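PDB 4CVU: beta-mannosidase from Trichoderma harzianum, which probably hydrolyses terminal beta-linked mannose residues from the non-reducing ends of mannosides, as a glycoside hydrolase of family 2. Local coordinates for residues A[226-238]-A[250-264]. Residues are numbered along the deposited sequence; the frame is centred on the assembly and turned at random.
Sequences LYSLNTDIDIFRK and APWVVNASLDFLGTL. With NAG (2-acetamido-2-deoxy-beta-D-glucopyranose), chain E; MAN (alpha-D-mannopyranose), chain B.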
ATOM      1  N   LEU A 226      13.548 -48.587  17.253  1.00 59.72           N
ATOM      2  CA  LEU A 226      12.278 -48.291  16.609  1.00 58.83           C
ATOM      3  C   LEU A 226      12.139 -46.747  16.435  1.00 57.22           C
ATOM      4  O   LEU A 226      12.924 -45.987  16.988  1.00 56.75           O
ATOM      5  CB  LEU A 226      11.126 -48.831  17.450  1.00 59.06           C
ATOM      6  CG  LEU A 226      11.223 -50.318  17.824  1.00 62.47           C
ATOM      7  CD1 LEU A 226       9.989 -50.730  18.610  1.00 63.12           C
ATOM      8  CD2 LEU A 226      11.381 -51.178  16.583  1.00 61.69           C
ATOM      9  N   TYR A 227      11.144 -46.324  15.666  1.00 54.59           N
ATOM     10  CA  TYR A 227      10.827 -44.895  15.495  1.00 54.75           C
ATOM     11  C   TYR A 227       9.460 -44.551  16.099  1.00 52.74           C
ATOM     12  O   TYR A 227       8.482 -45.230  15.839  1.00 51.83           O
ATOM     13  CB  TYR A 227      10.841 -44.511  14.017  1.00 53.53           C
ATOM     14  CG  TYR A 227      10.324 -43.101  13.817  1.00 53.25           C
ATOM     15  CD1 TYR A 227      11.117 -42.006  14.118  1.00 53.39           C
ATOM     16  CD2 TYR A 227       9.025 -42.879  13.395  1.00 52.90           C
ATOM     17  CE1 TYR A 227      10.637 -40.706  13.976  1.00 52.82           C
ATOM     18  CE2 TYR A 227       8.530 -41.593  13.266  1.00 53.80           C
ATOM     19  CZ  TYR A 227       9.340 -40.509  13.539  1.00 52.77           C
ATOM     20  OH  TYR A 227       8.828 -39.226  13.387  1.00 52.80           O
ATOM     21  N   SER A 228       9.397 -43.483  16.876  1.00 52.99           N
ATOM     22  CA  SER A 228       8.157 -43.094  17.552  1.00 53.08           C
ATOM     23  C   SER A 228       7.262 -42.244  16.636  1.00 52.35           C
ATOM     24  O   SER A 228       7.671 -41.185  16.178  1.00 50.65           O
ATOM     25  CB  SER A 228       8.478 -42.298  18.814  1.00 52.66           C
ATOM     26  OG  SER A 228       7.289 -41.817  19.391  1.00 52.17           O
ATOM     27  N   LEU A 229       6.045 -42.714  16.380  1.00 51.02           N
ATOM     28  CA  LEU A 229       5.074 -41.960  15.583  1.00 51.29           C
ATOM     29  C   LEU A 229       4.249 -40.984  16.410  1.00 49.91           C
ATOM     30  O   LEU A 229       4.069 -39.829  16.019  1.00 48.79           O
ATOM     31  CB  LEU A 229       4.099 -42.914  14.880  1.00 51.41           C
ATOM     32  CG  LEU A 229       4.662 -43.638  13.664  1.00 52.12           C
ATOM     33  CD1 LEU A 229       3.832 -44.863  13.345  1.00 52.15           C
ATOM     34  CD2 LEU A 229       4.756 -42.705  12.462  1.00 54.41           C
ATOM     35  N   ASN A 230       3.739 -41.463  17.536  1.00 46.48           N
ATOM     36  CA  ASN A 230       2.714 -40.762  18.318  1.00 46.24           C
ATOM     37  C   ASN A 230       2.578 -41.468  19.692  1.00 46.39           C
ATOM     38  O   ASN A 230       2.751 -42.685  19.792  1.00 49.00           O
ATOM     39  CB  ASN A 230       1.368 -40.805  17.577  1.00 44.38           C
ATOM     40  CG  ASN A 230       0.326 -39.882  18.182  1.00 43.02           C
ATOM     41  OD1 ASN A 230       0.660 -38.951  18.899  1.00 43.40           O
ATOM     42  ND2 ASN A 230      -0.949 -40.116  17.857  1.00 42.73           N
ATOM     43  N   THR A 231       2.249 -40.712  20.736  1.00 46.93           N
ATOM     44  CA  THR A 231       2.210 -41.253  22.106  1.00 46.22           C
ATOM     45  C   THR A 231       1.023 -40.683  22.887  1.00 45.93           C
ATOM     46  O   THR A 231       0.902 -39.466  23.039  1.00 46.38           O
ATOM     47  CB  THR A 231       3.522 -40.927  22.841  1.00 47.30           C
ATOM     48  OG1 THR A 231       4.635 -41.565  22.173  1.00 46.02           O
ATOM     49  CG2 THR A 231       3.471 -41.405  24.292  1.00 49.50           C
ATOM     50  N   ASP A 232       0.143 -41.570  23.353  1.00 44.41           N
ATOM     51  CA  ASP A 232      -1.019 -41.193  24.161  1.00 43.34           C
ATOM     52  C   ASP A 232      -0.656 -41.432  25.616  1.00 42.98           C
ATOM     53  O   ASP A 232      -0.426 -42.592  26.016  1.00 44.11           O
ATOM     54  CB  ASP A 232      -2.240 -42.014  23.739  1.00 42.50           C
ATOM     55  CG  ASP A 232      -3.533 -41.616  24.496  1.00 44.76           C
ATOM     56  OD1 ASP A 232      -3.462 -41.023  25.609  1.00 41.57           O
ATOM     57  OD2 ASP A 232      -4.637 -41.954  23.973  1.00 44.58           O
ATOM     58  N   ILE A 233      -0.576 -40.349  26.394  1.00 41.67           N
ATOM     59  CA  ILE A 233      -0.439 -40.420  27.856  1.00 41.78           C
ATOM     60  C   ILE A 233      -1.761 -39.967  28.437  1.00 42.18           C
ATOM     61  O   ILE A 233      -2.277 -38.859  28.069  1.00 40.61           O
ATOM     62  CB  ILE A 233       0.663 -39.509  28.408  1.00 42.32           C
ATOM     63  CG1 ILE A 233       2.026 -39.756  27.713  1.00 42.46           C
ATOM     64  CG2 ILE A 233       0.801 -39.699  29.907  1.00 43.40           C
ATOM     65  CD1 ILE A 233       2.581 -41.151  27.886  1.00 44.15           C
ATOM     66  N   ASP A 234      -2.337 -40.808  29.281  1.00 41.00           N
ATOM     67  CA  ASP A 234      -3.636 -40.527  29.901  1.00 42.22           C
ATOM     68  C   ASP A 234      -3.430 -40.637  31.407  1.00 44.22           C
ATOM     69  O   ASP A 234      -3.199 -41.737  31.931  1.00 44.25           O
ATOM     70  CB  ASP A 234      -4.697 -41.512  29.416  1.00 41.91           C
ATOM     71  CG  ASP A 234      -6.125 -41.051  29.706  1.00 42.96           C
ATOM     72  OD1 ASP A 234      -6.376 -39.845  30.015  1.00 43.11           O
ATOM     73  OD2 ASP A 234      -7.017 -41.902  29.615  1.00 43.78           O
ATOM     74  N   ILE A 235      -3.415 -39.488  32.071  1.00 41.36           N
ATOM     75  CA  ILE A 235      -3.314 -39.431  33.509  1.00 44.55           C
ATOM     76  C   ILE A 235      -4.691 -39.085  34.051  1.00 44.83           C
ATOM     77  O   ILE A 235      -5.250 -38.023  33.737  1.00 44.91           O
ATOM     78  CB  ILE A 235      -2.292 -38.406  33.969  1.00 43.98           C
ATOM     79  CG1 ILE A 235      -0.912 -38.782  33.416  1.00 45.23           C
ATOM     80  CG2 ILE A 235      -2.257 -38.393  35.474  1.00 45.28           C
ATOM     81  CD1 ILE A 235       0.162 -37.774  33.713  1.00 47.53           C
ATOM     82  N   PHE A 236      -5.248 -40.008  34.819  1.00 43.20           N
ATOM     83  CA  PHE A 236      -6.601 -39.868  35.358  1.00 43.90           C
ATOM     84  C   PHE A 236      -6.662 -40.438  36.781  1.00 45.19           C
ATOM     85  O   PHE A 236      -5.712 -41.071  37.239  1.00 44.96           O
ATOM     86  CB  PHE A 236      -7.624 -40.564  34.456  1.00 43.16           C
ATOM     87  CG  PHE A 236      -7.303 -41.994  34.149  1.00 45.98           C
ATOM     88  CD1 PHE A 236      -6.333 -42.327  33.201  1.00 46.13           C
ATOM     89  CD2 PHE A 236      -7.964 -43.016  34.811  1.00 46.36           C
ATOM     90  CE1 PHE A 236      -6.041 -43.634  32.925  1.00 47.16           C
ATOM     91  CE2 PHE A 236      -7.667 -44.337  34.548  1.00 47.25           C
ATOM     92  CZ  PHE A 236      -6.695 -44.646  33.609  1.00 48.41           C
ATOM     93  N   ARG A 237      -7.769 -40.178  37.474  1.00 45.47           N
ATOM     94  CA  ARG A 237      -7.995 -40.760  38.789  1.00 47.90           C
ATOM     95  C   ARG A 237      -8.523 -42.164  38.586  1.00 49.03           C
ATOM     96  O   ARG A 237      -9.287 -42.439  37.648  1.00 47.75           O
ATOM     97  CB  ARG A 237      -9.006 -39.926  39.592  1.00 47.88           C
ATOM     98  CG  ARG A 237      -8.540 -38.516  39.979  1.00 46.69           C
ATOM     99  CD  ARG A 237      -7.639 -38.531  41.196  1.00 47.58           C
ATOM    100  NE  ARG A 237      -7.201 -37.202  41.611  1.00 46.71           N
ATOM    101  CZ  ARG A 237      -6.538 -36.933  42.739  1.00 48.16           C
ATOM    102  NH1 ARG A 237      -6.242 -37.905  43.600  1.00 49.81           N
ATOM    103  NH2 ARG A 237      -6.175 -35.687  43.030  1.00 46.93           N
ATOM    104  N   LYS A 238      -8.139 -43.062  39.474  1.00 51.19           N
ATOM    105  CA  LYS A 238      -8.584 -44.426  39.345  1.00 51.73           C
ATOM    106  C   LYS A 238     -10.124 -44.474  39.396  1.00 49.84           C
ATOM    107  O   LYS A 238     -10.756 -43.820  40.220  1.00 50.01           O
ATOM    108  CB  LYS A 238      -7.962 -45.287  40.435  1.00 57.42           C
ATOM    109  CG  LYS A 238      -8.058 -46.765  40.140  1.00 60.09           C
ATOM    110  CD  LYS A 238      -6.948 -47.564  40.811  1.00 65.81           C
ATOM    111  CE  LYS A 238      -7.078 -49.043  40.455  1.00 68.93           C
ATOM    112  NZ  LYS A 238      -7.121 -49.226  38.962  1.00 70.14           N
ATOM    113  N   ALA A 250      -8.653 -40.595  45.197  1.00 53.22           N
ATOM    114  CA  ALA A 250      -8.178 -41.828  44.612  1.00 51.42           C
ATOM    115  C   ALA A 250      -6.779 -41.715  44.032  1.00 51.17           C
ATOM    116  O   ALA A 250      -6.311 -40.620  43.751  1.00 49.39           O
ATOM    117  CB  ALA A 250      -9.152 -42.302  43.541  1.00 50.85           C
ATOM    118  N   PRO A 251      -6.098 -42.858  43.865  1.00 51.68           N
ATOM    119  CA  PRO A 251      -4.761 -42.826  43.249  1.00 54.10           C
ATOM    120  C   PRO A 251      -4.754 -42.429  41.759  1.00 52.17           C
ATOM    121  O   PRO A 251      -5.753 -42.599  41.055  1.00 50.26           O
ATOM    122  CB  PRO A 251      -4.236 -44.264  43.436  1.00 54.65           C
ATOM    123  CG  PRO A 251      -5.432 -45.099  43.746  1.00 54.32           C
ATOM    124  CD  PRO A 251      -6.462 -44.200  44.357  1.00 53.08           C
ATOM    125  N   TRP A 252      -3.623 -41.908  41.305  1.00 52.09           N
ATOM    126  CA  TRP A 252      -3.459 -41.545  39.888  1.00 52.73           C
ATOM    127  C   TRP A 252      -3.093 -42.787  39.088  1.00 54.27           C
ATOM    128  O   TRP A 252      -2.318 -43.607  39.559  1.00 56.10           O
ATOM    129  CB  TRP A 252      -2.371 -40.481  39.725  1.00 51.51           C
ATOM    130  CG  TRP A 252      -2.776 -39.141  40.217  1.00 50.72           C
ATOM    131  CD1 TRP A 252      -2.381 -38.533  41.374  1.00 52.77           C
ATOM    132  CD2 TRP A 252      -3.655 -38.227  39.564  1.00 51.01           C
ATOM    133  NE1 TRP A 252      -2.965 -37.287  41.481  1.00 52.15           N
ATOM    134  CE2 TRP A 252      -3.761 -37.084  40.386  1.00 51.15           C
ATOM    135  CE3 TRP A 252      -4.375 -38.267  38.363  1.00 48.17           C
ATOM    136  CZ2 TRP A 252      -4.550 -35.988  40.039  1.00 51.20           C
ATOM    137  CZ3 TRP A 252      -5.160 -37.177  38.027  1.00 50.51           C
ATOM    138  CH2 TRP A 252      -5.246 -36.057  38.857  1.00 49.82           C
ATOM    139  N   VAL A 253      -3.679 -42.954  37.907  1.00 50.76           N
ATOM    140  CA  VAL A 253      -3.222 -43.966  36.974  1.00 49.30           C
ATOM    141  C   VAL A 253      -2.579 -43.228  35.813  1.00 50.93           C
ATOM    142  O   VAL A 253      -3.188 -42.300  35.255  1.00 51.20           O
ATOM    143  CB  VAL A 253      -4.357 -44.853  36.447  1.00 50.41           C
ATOM    144  CG1 VAL A 253      -3.803 -45.919  35.498  1.00 52.10           C
ATOM    145  CG2 VAL A 253      -5.120 -45.506  37.590  1.00 50.80           C
ATOM    146  N   VAL A 254      -1.339 -43.590  35.503  1.00 48.74           N
ATOM    147  CA  VAL A 254      -0.628 -43.109  34.333  1.00 47.54           C
ATOM    148  C   VAL A 254      -0.616 -44.213  33.283  1.00 49.92           C
ATOM    149  O   VAL A 254      -0.013 -45.247  33.488  1.00 50.54           O
ATOM    150  CB  VAL A 254       0.813 -42.742  34.685  1.00 48.73           C
ATOM    151  CG1 VAL A 254       1.579 -42.262  33.450  1.00 47.69           C
ATOM    152  CG2 VAL A 254       0.836 -41.686  35.789  1.00 47.80           C
ATOM    153  N   ASN A 255      -1.311 -43.998  32.169  1.00 48.91           N
ATOM    154  CA  ASN A 255      -1.372 -44.948  31.083  1.00 49.81           C
ATOM    155  C   ASN A 255      -0.588 -44.430  29.880  1.00 49.78           C
ATOM    156  O   ASN A 255      -0.764 -43.292  29.486  1.00 47.99           O
ATOM    157  CB  ASN A 255      -2.834 -45.171  30.696  1.00 52.26           C
ATOM    158  CG  ASN A 255      -3.032 -46.362  29.775  1.00 53.90           C
ATOM    159  OD1 ASN A 255      -2.187 -47.252  29.676  1.00 53.04           O
ATOM    160  ND2 ASN A 255      -4.174 -46.375  29.097  1.00 55.94           N
ATOM    161  N   ALA A 256       0.269 -45.259  29.307  1.00 47.56           N
ATOM    162  CA  ALA A 256       1.136 -44.842  28.230  1.00 46.29           C
ATOM    163  C   ALA A 256       0.995 -45.800  27.079  1.00 47.92           C
ATOM    164  O   ALA A 256       1.296 -46.957  27.217  1.00 49.25           O
ATOM    165  CB  ALA A 256       2.578 -44.798  28.692  1.00 47.91           C
ATOM    166  N   SER A 257       0.549 -45.304  25.931  1.00 46.66           N
ATOM    167  CA  SER A 257       0.354 -46.105  24.736  1.00 46.12           C
ATOM    168  C   SER A 257       1.162 -45.477  23.590  1.00 48.33           C
ATOM    169  O   SER A 257       0.965 -44.292  23.231  1.00 44.56           O
ATOM    170  CB  SER A 257      -1.141 -46.183  24.407  1.00 46.32           C
ATOM    171  OG  SER A 257      -1.375 -47.072  23.336  1.00 44.70           O
ATOM    172  N   LEU A 258       2.082 -46.247  23.031  1.00 47.13           N
ATOM    173  CA  LEU A 258       3.044 -45.712  22.051  1.00 48.46           C
ATOM    174  C   LEU A 258       2.881 -46.319  20.657  1.00 49.00           C
ATOM    175  O   LEU A 258       2.944 -47.545  20.516  1.00 49.06           O
ATOM    176  CB  LEU A 258       4.463 -46.001  22.523  1.00 49.52           C
ATOM    177  CG  LEU A 258       5.091 -45.063  23.560  1.00 49.89           C
ATOM    178  CD1 LEU A 258       4.505 -45.235  24.949  1.00 49.19           C
ATOM    179  CD2 LEU A 258       6.603 -45.328  23.594  1.00 52.31           C
ATOM    180  N   ASP A 259       2.706 -45.463  19.641  1.00 46.39           N
ATOM    181  CA  ASP A 259       2.697 -45.880  18.241  1.00 46.63           C
ATOM    182  C   ASP A 259       4.117 -45.773  17.664  1.00 48.33           C
ATOM    183  O   ASP A 259       4.863 -44.880  18.043  1.00 48.32           O
ATOM    184  CB  ASP A 259       1.725 -45.019  17.420  1.00 45.51           C
ATOM    185  CG  ASP A 259       0.300 -45.068  17.965  1.00 45.71           C
ATOM    186  OD1 ASP A 259      -0.110 -46.150  18.406  1.00 44.03           O
ATOM    187  OD2 ASP A 259      -0.402 -44.019  17.975  1.00 44.47           O
ATOM    188  N   PHE A 260       4.482 -46.683  16.756  1.00 49.56           N
ATOM    189  CA  PHE A 260       5.865 -46.759  16.249  1.00 50.13           C
ATOM    190  C   PHE A 260       5.987 -47.439  14.872  1.00 50.85           C
ATOM    191  O   PHE A 260       5.041 -48.037  14.374  1.00 50.90           O
ATOM    192  CB  PHE A 260       6.753 -47.485  17.278  1.00 52.34           C
ATOM    193  CG  PHE A 260       6.294 -48.901  17.598  1.00 52.01           C
ATOM    194  CD1 PHE A 260       6.694 -49.978  16.819  1.00 53.97           C
ATOM    195  CD2 PHE A 260       5.429 -49.143  18.657  1.00 51.95           C
ATOM    196  CE1 PHE A 260       6.240 -51.278  17.096  1.00 54.55           C
ATOM    197  CE2 PHE A 260       4.972 -50.427  18.933  1.00 53.89           C
ATOM    198  CZ  PHE A 260       5.372 -51.498  18.156  1.00 53.28           C
ATOM    199  N   LEU A 261       7.151 -47.284  14.252  1.00 51.66           N
ATOM    200  CA  LEU A 261       7.605 -48.139  13.159  1.00 57.82           C
ATOM    201  C   LEU A 261       8.940 -48.813  13.619  1.00 56.44           C
ATOM    202  O   LEU A 261       9.627 -48.230  14.427  1.00 57.55           O
ATOM    203  CB  LEU A 261       7.847 -47.288  11.903  1.00 56.82           C
ATOM    204  CG  LEU A 261       6.744 -46.339  11.417  1.00 57.72           C
ATOM    205  CD1 LEU A 261       7.304 -45.265  10.492  1.00 57.88           C
ATOM    206  CD2 LEU A 261       5.597 -47.066  10.732  1.00 59.26           C
ATOM    207  N   GLY A 262       9.331 -50.025  13.212  1.00 64.06           N
ATOM    208  CA  GLY A 262       8.528 -51.085  12.632  1.00 63.76           C
ATOM    209  C   GLY A 262       8.352 -52.294  13.582  1.00 62.77           C
ATOM    210  O   GLY A 262       7.254 -52.512  14.107  1.00 61.63           O
ATOM    211  N   THR A 263       9.400 -53.094  13.819  1.00 64.09           N
ATOM    212  CA  THR A 263       9.203 -54.435  14.468  1.00 63.81           C
ATOM    213  C   THR A 263       9.580 -54.541  15.962  1.00 60.66           C
ATOM    214  O   THR A 263      10.756 -54.561  16.315  1.00 61.28           O
ATOM    215  CB  THR A 263       9.959 -55.553  13.723  1.00 64.28           C
ATOM    216  OG1 THR A 263       9.659 -55.504  12.327  1.00 65.39           O
ATOM    217  CG2 THR A 263       9.562 -56.920  14.258  1.00 67.55           C
ATOM    218  N   LEU A 264       8.576 -54.620  16.829  1.00 58.20           N
ATOM    219  CA  LEU A 264       8.796 -54.793  18.265  1.00 59.35           C
ATOM    220  C   LEU A 264       8.665 -56.284  18.611  1.00 63.23           C
ATOM    221  O   LEU A 264       7.588 -56.861  18.421  1.00 59.66           O
ATOM    222  CB  LEU A 264       7.768 -54.011  19.097  1.00 58.87           C
ATOM    223  CG  LEU A 264       7.820 -54.185  20.629  1.00 58.56           C
ATOM    224  CD1 LEU A 264       9.182 -53.797  21.182  1.00 58.77           C
ATOM    225  CD2 LEU A 264       6.724 -53.408  21.343  1.00 57.19           C
TER
HETATM  226  C1  NAG E   1      -4.567 -47.387  28.139  1.00 44.25           C
HETATM  227  C2  NAG E   1      -5.735 -48.258  28.594  1.00 47.11           C
HETATM  228  C3  NAG E   1      -6.070 -49.264  27.513  1.00 45.11           C
HETATM  229  C4  NAG E   1      -6.382 -48.532  26.193  1.00 45.28           C
HETATM  230  C5  NAG E   1      -5.233 -47.580  25.862  1.00 44.71           C
HETATM  231  C6  NAG E   1      -5.470 -46.659  24.669  1.00 43.59           C
HETATM  232  C7  NAG E   1      -5.932 -48.593  31.012  1.00 49.87           C
HETATM  233  C8  NAG E   1      -5.442 -49.341  32.220  1.00 51.11           C
HETATM  234  N2  NAG E   1      -5.374 -48.906  29.851  1.00 49.57           N
HETATM  235  O3  NAG E   1      -7.187 -50.002  27.943  1.00 47.49           O
HETATM  236  O4  NAG E   1      -6.520 -49.464  25.139  1.00 43.94           O
HETATM  237  O5  NAG E   1      -4.952 -46.739  26.951  1.00 44.15           O
HETATM  238  O6  NAG E   1      -4.244 -45.999  24.396  1.00 42.67           O
HETATM  239  O7  NAG E   1      -6.813 -47.748  31.141  1.00 51.90           O
HETATM  240  C1  MAN B  10      -5.734 -48.341  15.394  1.00 50.39           C
HETATM  241  C2  MAN B  10      -4.767 -48.956  14.407  1.00 51.78           C
HETATM  242  C3  MAN B  10      -3.713 -49.751  15.166  1.00 50.69           C
HETATM  243  C4  MAN B  10      -3.100 -48.912  16.304  1.00 51.01           C
HETATM  244  C5  MAN B  10      -4.147 -48.169  17.119  1.00 49.76           C
HETATM  245  C6  MAN B  10      -3.500 -47.201  18.103  1.00 51.99           C
HETATM  246  O2  MAN B  10      -4.118 -47.925  13.674  1.00 52.06           O
HETATM  247  O3  MAN B  10      -2.687 -50.121  14.266  1.00 51.20           O
HETATM  248  O4  MAN B  10      -2.411 -49.738  17.222  1.00 48.92           O
HETATM  249  O5  MAN B  10      -5.030 -47.492  16.293  1.00 46.86           O
HETATM  250  O6  MAN B  10      -2.660 -46.264  17.468  1.00 53.40           O
HETATM  251  O   HOH W   1       5.665 -43.610  20.217  1.00 52.64           O
HETATM  252  O   HOH W   2      -1.342 -42.358  16.063  1.00 44.29           O
HETATM  253  O   HOH W   3      -6.376 -44.359  28.590  1.00 52.69           O
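Leu229 and Asn230 both sit opposite Asp259, forming a beta bulge: Leu229 N donates to Asp259 O (3.0 Å) from above the carbonyl plane, while Asp259 N donates to Asn230 O. The psi of Leu229, -47°, is far from extended and marks the extra residue. A water beside the bulge donates to Asp259 O and also bonds Ser228 OG and Thr231 OG1, the latter paired with Ser342 too. Beyond the bulge the antiparallel ladder is regular, with Asp232 N to Ser257 O at 2.8 Å. The hairpin forms one margin of a sheet in the immunoglobulin-like domain of family 2 glycosidases, strand 227-237 being outermost and strand 252-261 pairing onward with 298-305. Asn255, in an Asn-Ala-Ser sequon, carries an N-linked sugar through ND2 to NAG C1 (1.4 Å). On the same face a mannose donates through O6 to Asp259 OD1 (2.7 Å), and OD2 forms a salt bridge with Arg473. Val253 CB lies over one face of the Phe236 ring, 4.0 Å from its centroid. At the far end, a bend at chi2 (-81°) folds Arg237 over the Trp252 indole, NE 3.3 Å from CZ2, while NH1 bonds Ala250 O (2.7 Å) within the guanidinium plane.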